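Local coordinates for WbbM protein (Klebsiella pneumoniae, PDB 6U4B) that probably transfers sugars as a bifunctional, trimeric glycosyltransferase that polymerises O-antigen and binds magnesium, at residues Tyr458-Phe472 and Tyr502-Ser516. Sequence-based numbering, arbitrary orientation.
Sequences YLQKTLNMNNPDEYF and YWFLDQDIMNKVFYS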
loop_
_atom_site.group_PDB
_atom_site.type_symbol
_atom_site.label_atom_id
_atom_site.label_comp_id
_atom_site.label_asym_id
_atom_site.label_seq_id
_atom_site.Cartn_x
_atom_site.Cartn_y
_atom_site.Cartn_z
ATOM N N TYR A 458 10.211 39.781 -28.822
ATOM C CA TYR A 458 10.991 38.576 -29.095
ATOM C C TYR A 458 10.155 37.525 -29.814
ATOM O O TYR A 458 10.630 36.881 -30.758
ATOM C CB TYR A 458 11.554 38.013 -27.788
ATOM C CG TYR A 458 12.176 36.635 -27.898
ATOM C CD1 TYR A 458 13.445 36.464 -28.439
ATOM C CD2 TYR A 458 11.502 35.507 -27.442
ATOM C CE1 TYR A 458 14.020 35.207 -28.535
ATOM C CE2 TYR A 458 12.069 34.243 -27.533
ATOM C CZ TYR A 458 13.329 34.100 -28.082
ATOM O OH TYR A 458 13.901 32.849 -28.176
ATOM N N LEU A 459 8.904 37.346 -29.388
ATOM C CA LEU A 459 8.041 36.360 -30.026
ATOM C C LEU A 459 7.729 36.744 -31.469
ATOM O O LEU A 459 7.677 35.878 -32.351
ATOM C CB LEU A 459 6.751 36.194 -29.222
ATOM C CG LEU A 459 6.874 35.616 -27.807
ATOM C CD1 LEU A 459 5.535 35.069 -27.322
ATOM C CD2 LEU A 459 7.961 34.556 -27.727
ATOM N N GLN A 460 7.530 38.037 -31.734
ATOM C CA GLN A 460 7.167 38.462 -33.082
ATOM C C GLN A 460 8.364 38.458 -34.027
ATOM O O GLN A 460 8.232 38.069 -35.194
ATOM C CB GLN A 460 6.531 39.853 -33.047
ATOM C CG GLN A 460 5.015 39.833 -32.951
ATOM C CD GLN A 460 4.400 41.189 -33.210
ATOM O OE1 GLN A 460 4.672 42.155 -32.499
ATOM N NE2 GLN A 460 3.566 41.270 -34.242
ATOM N N LYS A 461 9.532 38.889 -33.553
ATOM C CA LYS A 461 10.695 39.043 -34.423
ATOM C C LYS A 461 11.506 37.753 -34.525
ATOM O O LYS A 461 11.750 37.251 -35.627
ATOM C CB LYS A 461 11.574 40.195 -33.923
ATOM C CG LYS A 461 10.849 41.527 -33.814
ATOM C CD LYS A 461 10.425 42.043 -35.179
ATOM C CE LYS A 461 9.646 43.346 -35.058
ATOM N NZ LYS A 461 10.420 44.393 -34.334
ATOM N N THR A 462 11.930 37.208 -33.385
ATOM C CA THR A 462 12.793 36.031 -33.418
ATOM C C THR A 462 12.006 34.768 -33.760
ATOM O O THR A 462 12.486 33.923 -34.525
ATOM C CB THR A 462 13.517 35.868 -32.083
ATOM O OG1 THR A 462 14.343 37.012 -31.843
ATOM C CG2 THR A 462 14.383 34.618 -32.095
ATOM N N LEU A 463 10.799 34.623 -33.212
ATOM C CA LEU A 463 10.004 33.425 -33.443
ATOM C C LEU A 463 9.043 33.564 -34.618
ATOM O O LEU A 463 8.412 32.572 -34.998
ATOM C CB LEU A 463 9.228 33.049 -32.174
ATOM C CG LEU A 463 10.064 32.797 -30.915
ATOM C CD1 LEU A 463 9.277 31.979 -29.903
ATOM C CD2 LEU A 463 11.389 32.112 -31.244
ATOM N N ASN A 464 8.937 34.759 -35.206
ATOM C CA ASN A 464 8.095 34.999 -36.381
ATOM C C ASN A 464 6.654 34.554 -36.141
ATOM O O ASN A 464 6.032 33.901 -36.980
ATOM C CB ASN A 464 8.674 34.319 -37.622
ATOM C CG ASN A 464 10.090 34.766 -37.921
ATOM O OD1 ASN A 464 11.034 33.981 -37.830
ATOM N ND2 ASN A 464 10.247 36.034 -38.281
ATOM N N MET A 465 6.120 34.916 -34.979
ATOM C CA MET A 465 4.730 34.651 -34.620
ATOM C C MET A 465 3.970 35.970 -34.702
ATOM O O MET A 465 4.205 36.875 -33.893
ATOM C CB MET A 465 4.637 34.042 -33.221
ATOM C CG MET A 465 5.375 32.721 -33.065
ATOM S SD MET A 465 5.052 31.924 -31.478
ATOM C CE MET A 465 5.861 33.054 -30.365
ATOM N N ASN A 466 3.072 36.091 -35.686
ATOM C CA ASN A 466 2.316 37.334 -35.814
ATOM C C ASN A 466 1.456 37.590 -34.582
ATOM O O ASN A 466 1.243 38.747 -34.202
ATOM C CB ASN A 466 1.459 37.316 -37.085
ATOM C CG ASN A 466 0.206 36.475 -36.946
ATOM O OD1 ASN A 466 0.204 35.291 -37.285
ATOM N ND2 ASN A 466 -0.886 37.095 -36.482
ATOM N N ASN A 467 0.999 36.532 -33.920
ATOM C CA ASN A 467 0.216 36.650 -32.692
ATOM C C ASN A 467 0.959 35.977 -31.545
ATOM O O ASN A 467 0.851 34.750 -31.364
ATOM C CB ASN A 467 -1.169 36.038 -32.882
ATOM C CG ASN A 467 -2.064 36.243 -31.681
ATOM O OD1 ASN A 467 -1.747 37.023 -30.781
ATOM N ND2 ASN A 467 -3.192 35.546 -31.660
ATOM N N PRO A 468 1.711 36.736 -30.741
ATOM C CA PRO A 468 2.438 36.132 -29.608
ATOM C C PRO A 468 1.533 35.413 -28.625
ATOM O O PRO A 468 2.032 34.629 -27.804
ATOM C CB PRO A 468 3.127 37.334 -28.947
ATOM C CG PRO A 468 3.163 38.400 -30.018
ATOM C CD PRO A 468 1.937 38.187 -30.848
ATOM N N ASP A 469 0.222 35.640 -28.696
ATOM C CA ASP A 469 -0.703 35.031 -27.753
ATOM C C ASP A 469 -0.893 33.539 -27.999
ATOM O O ASP A 469 -1.416 32.844 -27.123
ATOM C CB ASP A 469 -2.043 35.765 -27.817
ATOM C CG ASP A 469 -2.931 35.462 -26.633
ATOM O OD1 ASP A 469 -3.926 34.727 -26.806
ATOM O OD2 ASP A 469 -2.623 35.947 -25.523
ATOM N N GLU A 470 -0.476 33.028 -29.154
ATOM C CA GLU A 470 -0.627 31.613 -29.468
ATOM C C GLU A 470 0.559 30.775 -29.004
ATOM O O GLU A 470 0.671 29.607 -29.391
ATOM C CB GLU A 470 -0.854 31.429 -30.971
ATOM C CG GLU A 470 -2.220 31.915 -31.440
ATOM C CD GLU A 470 -2.370 31.873 -32.946
ATOM O OE1 GLU A 470 -1.412 31.449 -33.624
ATOM O OE2 GLU A 470 -3.443 32.267 -33.453
ATOM N N TYR A 471 1.434 31.343 -28.181
ATOM C CA TYR A 471 2.578 30.612 -27.656
ATOM C C TYR A 471 2.102 29.479 -26.751
ATOM O O TYR A 471 1.342 29.706 -25.806
ATOM C CB TYR A 471 3.485 31.568 -26.886
ATOM C CG TYR A 471 4.836 31.008 -26.513
ATOM C CD1 TYR A 471 5.006 30.252 -25.357
ATOM C CD2 TYR A 471 5.950 31.250 -27.307
ATOM C CE1 TYR A 471 6.243 29.750 -25.008
ATOM C CE2 TYR A 471 7.190 30.752 -26.971
ATOM C CZ TYR A 471 7.334 30.003 -25.821
ATOM O OH TYR A 471 8.571 29.506 -25.486
ATOM N N PHE A 472 2.545 28.258 -27.042
ATOM C CA PHE A 472 2.096 27.076 -26.320
ATOM C C PHE A 472 3.208 26.524 -25.436
ATOM O O PHE A 472 4.398 26.682 -25.729
ATOM C CB PHE A 472 1.614 25.982 -27.285
ATOM C CG PHE A 472 2.705 25.393 -28.143
ATOM C CD1 PHE A 472 3.491 24.348 -27.676
ATOM C CD2 PHE A 472 2.929 25.869 -29.425
ATOM C CE1 PHE A 472 4.490 23.805 -28.462
ATOM C CE2 PHE A 472 3.923 25.327 -30.216
ATOM C CZ PHE A 472 4.704 24.296 -29.735
ATOM N N TYR A 502 18.089 30.047 -28.534
ATOM C CA TYR A 502 16.798 30.647 -28.232
ATOM C C TYR A 502 16.569 30.736 -26.729
ATOM O O TYR A 502 17.140 29.978 -25.938
ATOM C CB TYR A 502 15.664 29.853 -28.891
ATOM C CG TYR A 502 15.763 29.824 -30.399
ATOM C CD1 TYR A 502 15.209 30.838 -31.170
ATOM C CD2 TYR A 502 16.424 28.790 -31.051
ATOM C CE1 TYR A 502 15.306 30.821 -32.546
ATOM C CE2 TYR A 502 16.522 28.762 -32.428
ATOM C CZ TYR A 502 15.962 29.780 -33.170
ATOM O OH TYR A 502 16.062 29.761 -34.543
ATOM N N TRP A 503 15.699 31.678 -26.352
ATOM C CA TRP A 503 15.454 31.970 -24.944
ATOM C C TRP A 503 15.003 30.725 -24.186
ATOM O O TRP A 503 15.594 30.358 -23.165
ATOM C CB TRP A 503 14.415 33.085 -24.827
ATOM C CG TRP A 503 14.234 33.620 -23.443
ATOM C CD1 TRP A 503 15.094 33.489 -22.393
ATOM C CD2 TRP A 503 13.118 34.375 -22.956
ATOM N NE1 TRP A 503 14.584 34.115 -21.283
ATOM C CE2 TRP A 503 13.371 34.667 -21.602
ATOM C CE3 TRP A 503 11.928 34.831 -23.534
ATOM C CZ2 TRP A 503 12.482 35.395 -20.816
ATOM C CZ3 TRP A 503 11.046 35.554 -22.752
ATOM C CH2 TRP A 503 11.327 35.829 -21.408
ATOM N N PHE A 504 13.960 30.059 -24.677
ATOM C CA PHE A 504 13.453 28.843 -24.055
ATOM C C PHE A 504 13.740 27.604 -24.898
ATOM O O PHE A 504 12.942 26.665 -24.923
ATOM C CB PHE A 504 11.960 28.975 -23.765
ATOM C CG PHE A 504 11.662 29.820 -22.563
ATOM C CD1 PHE A 504 11.719 29.280 -21.288
ATOM C CD2 PHE A 504 11.345 31.159 -22.703
ATOM C CE1 PHE A 504 11.452 30.059 -20.175
ATOM C CE2 PHE A 504 11.077 31.943 -21.596
ATOM C CZ PHE A 504 11.131 31.392 -20.331
ATOM N N LEU A 505 14.871 27.606 -25.599
ATOM C CA LEU A 505 15.473 26.404 -26.194
ATOM C C LEU A 505 14.459 25.745 -27.129
ATOM O O LEU A 505 13.870 26.443 -27.971
ATOM C CB LEU A 505 15.993 25.527 -25.059
ATOM C CG LEU A 505 16.798 26.221 -23.959
ATOM C CD1 LEU A 505 17.149 25.237 -22.855
ATOM C CD2 LEU A 505 18.054 26.873 -24.519
ATOM N N ASP A 506 14.216 24.435 -27.016
ATOM C CA ASP A 506 13.360 23.738 -27.969
ATOM C C ASP A 506 11.905 24.178 -27.884
ATOM O O ASP A 506 11.170 24.026 -28.867
ATOM C CB ASP A 506 13.457 22.226 -27.761
ATOM C CG ASP A 506 13.046 21.801 -26.362
ATOM O OD1 ASP A 506 13.415 22.496 -25.391
ATOM O OD2 ASP A 506 12.351 20.772 -26.234
ATOM N N GLN A 507 11.467 24.704 -26.738
ATOM C CA GLN A 507 10.118 25.258 -26.671
ATOM C C GLN A 507 9.967 26.425 -27.638
ATOM O O GLN A 507 8.942 26.549 -28.320
ATOM C CB GLN A 507 9.781 25.692 -25.242
ATOM C CG GLN A 507 8.337 26.166 -25.077
ATOM C CD GLN A 507 7.952 26.410 -23.627
ATOM O OE1 GLN A 507 7.387 25.536 -22.970
ATOM N NE2 GLN A 507 8.252 27.601 -23.124
ATOM N N ASP A 508 10.988 27.282 -27.723
ATOM C CA ASP A 508 10.965 28.376 -28.689
ATOM C C ASP A 508 11.070 27.857 -30.116
ATOM O O ASP A 508 10.392 28.363 -31.018
ATOM C CB ASP A 508 12.099 29.360 -28.400
ATOM C CG ASP A 508 11.790 30.289 -27.243
ATOM O OD1 ASP A 508 10.628 30.307 -26.785
ATOM O OD2 ASP A 508 12.716 31.004 -26.800
ATOM N N ILE A 509 11.922 26.853 -30.340
ATOM C CA ILE A 509 12.089 26.295 -31.678
ATOM C C ILE A 509 10.773 25.713 -32.178
ATOM O O ILE A 509 10.374 25.937 -33.328
ATOM C CB ILE A 509 13.208 25.237 -31.676
ATOM C CG1 ILE A 509 14.564 25.897 -31.423
ATOM C CG2 ILE A 509 13.219 24.461 -32.986
ATOM C CD1 ILE A 509 15.702 24.919 -31.260
ATOM N N MET A 510 10.073 24.971 -31.317
ATOM C CA MET A 510 8.818 24.351 -31.727
ATOM C C MET A 510 7.704 25.378 -31.887
ATOM O O MET A 510 6.850 25.223 -32.767
ATOM C CB MET A 510 8.415 23.266 -30.723
ATOM C CG MET A 510 9.333 22.049 -30.742
ATOM S SD MET A 510 8.792 20.722 -29.644
ATOM C CE MET A 510 9.114 21.454 -28.039
ATOM N N ASN A 511 7.689 26.424 -31.058
ATOM C CA ASN A 511 6.699 27.482 -31.243
ATOM C C ASN A 511 6.888 28.181 -32.584
ATOM O O ASN A 511 5.911 28.543 -33.250
ATOM C CB ASN A 511 6.783 28.486 -30.096
ATOM C CG ASN A 511 5.762 28.213 -29.007
ATOM O OD1 ASN A 511 4.605 28.615 -29.119
ATOM N ND2 ASN A 511 6.185 27.531 -27.948
ATOM N N LYS A 512 8.140 28.366 -33.004
ATOM C CA LYS A 512 8.404 29.001 -34.290
ATOM C C LYS A 512 8.024 28.086 -35.446
ATOM O O LYS A 512 7.345 28.510 -36.389
ATOM C CB LYS A 512 9.876 29.410 -34.375
ATOM C CG LYS A 512 10.356 29.772 -35.779
ATOM C CD LYS A 512 11.736 30.419 -35.742
ATOM C CE LYS A 512 12.394 30.425 -37.118
ATOM N NZ LYS A 512 11.578 31.117 -38.153
ATOM N N VAL A 513 8.441 26.819 -35.387
ATOM C CA VAL A 513 8.210 25.921 -36.512
ATOM C C VAL A 513 6.745 25.499 -36.590
ATOM O O VAL A 513 6.204 25.322 -37.687
ATOM C CB VAL A 513 9.155 24.707 -36.423
ATOM C CG1 VAL A 513 8.821 23.677 -37.491
ATOM C CG2 VAL A 513 10.599 25.157 -36.567
ATOM N N PHE A 514 6.072 25.356 -35.450
ATOM C CA PHE A 514 4.689 24.893 -35.440
ATOM C C PHE A 514 3.676 26.034 -35.448
ATOM O O PHE A 514 2.477 25.773 -35.308
ATOM C CB PHE A 514 4.429 23.992 -34.224
ATOM C CG PHE A 514 5.384 22.828 -34.099
ATOM C CD1 PHE A 514 6.056 22.332 -35.206
ATOM C CD2 PHE A 514 5.603 22.227 -32.867
ATOM C CE1 PHE A 514 6.931 21.267 -35.087
ATOM C CE2 PHE A 514 6.475 21.159 -32.743
ATOM C CZ PHE A 514 7.140 20.680 -33.855
ATOM N N TYR A 515 4.120 27.280 -35.616
ATOM C CA TYR A 515 3.210 28.418 -35.521
ATOM C C TYR A 515 2.074 28.298 -36.530
ATOM O O TYR A 515 2.293 27.961 -37.698
ATOM C CB TYR A 515 3.959 29.733 -35.741
ATOM C CG TYR A 515 3.060 30.940 -35.577
ATOM C CD1 TYR A 515 2.507 31.245 -34.339
ATOM C CD2 TYR A 515 2.749 31.759 -36.655
ATOM C CE1 TYR A 515 1.677 32.336 -34.175
ATOM C CE2 TYR A 515 1.917 32.857 -36.500
ATOM C CZ TYR A 515 1.387 33.138 -35.256
ATOM O OH TYR A 515 0.563 34.220 -35.079
ATOM N N SER A 516 0.856 28.586 -36.068
ATOM C CA SER A 516 -0.391 28.477 -36.822
ATOM C C SER A 516 -0.710 27.042 -37.230
ATOM O O SER A 516 -1.600 26.823 -38.061
ATOM C CB SER A 516 -0.397 29.389 -38.059
ATOM O OG SER A 516 0.489 28.910 -39.053
HETATM O O HOH W 1 7.090 31.008 -37.103
HETATM O O HOH W 2 -0.519 28.851 -33.637
#
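N511 lies sandwiched between two aromatic rings, a closely packed part of the contact: its ND2 sits 3.4 Å above the plane of the Y471 ring and 3.8 Å from that of F472, over both centres. Three bonds fix the amide. OD1 accepts from F472 N at 2.9 Å, and ND2 donates to F472 O at an N-H...O angle of 173°, both on in-plane carbonyl lone pairs; ND2 also donates to Q507 O. One turn back, D508 OD1 takes Y471 OH nearly along the C-O axis at 2.6 Å, while Y458 OH and F504 N reach OD2 from opposite faces of the carboxylate. Q507, D508 and N511 thus pin one side of helix 505-513 to Y471 and F472 in the glycosyltransferase family 8 domain, D508 also reaching back to helix 455-461. Q507 donates to Y471 OH and accepts from A474 N; its side chain lies about 8 Å from a bound magnesium ion. Y515 is firmly held too: M465 CA stands 3.7 Å from its ring centroid, 10° off the normal, and its OH donates to N466 OD1 and accepts from N467 N at 2.6 Å. On the looser solvent side, K512 NZ holds N464 OD1 at 2.9 Å, and a water bridges E470 OE1 to S516 N.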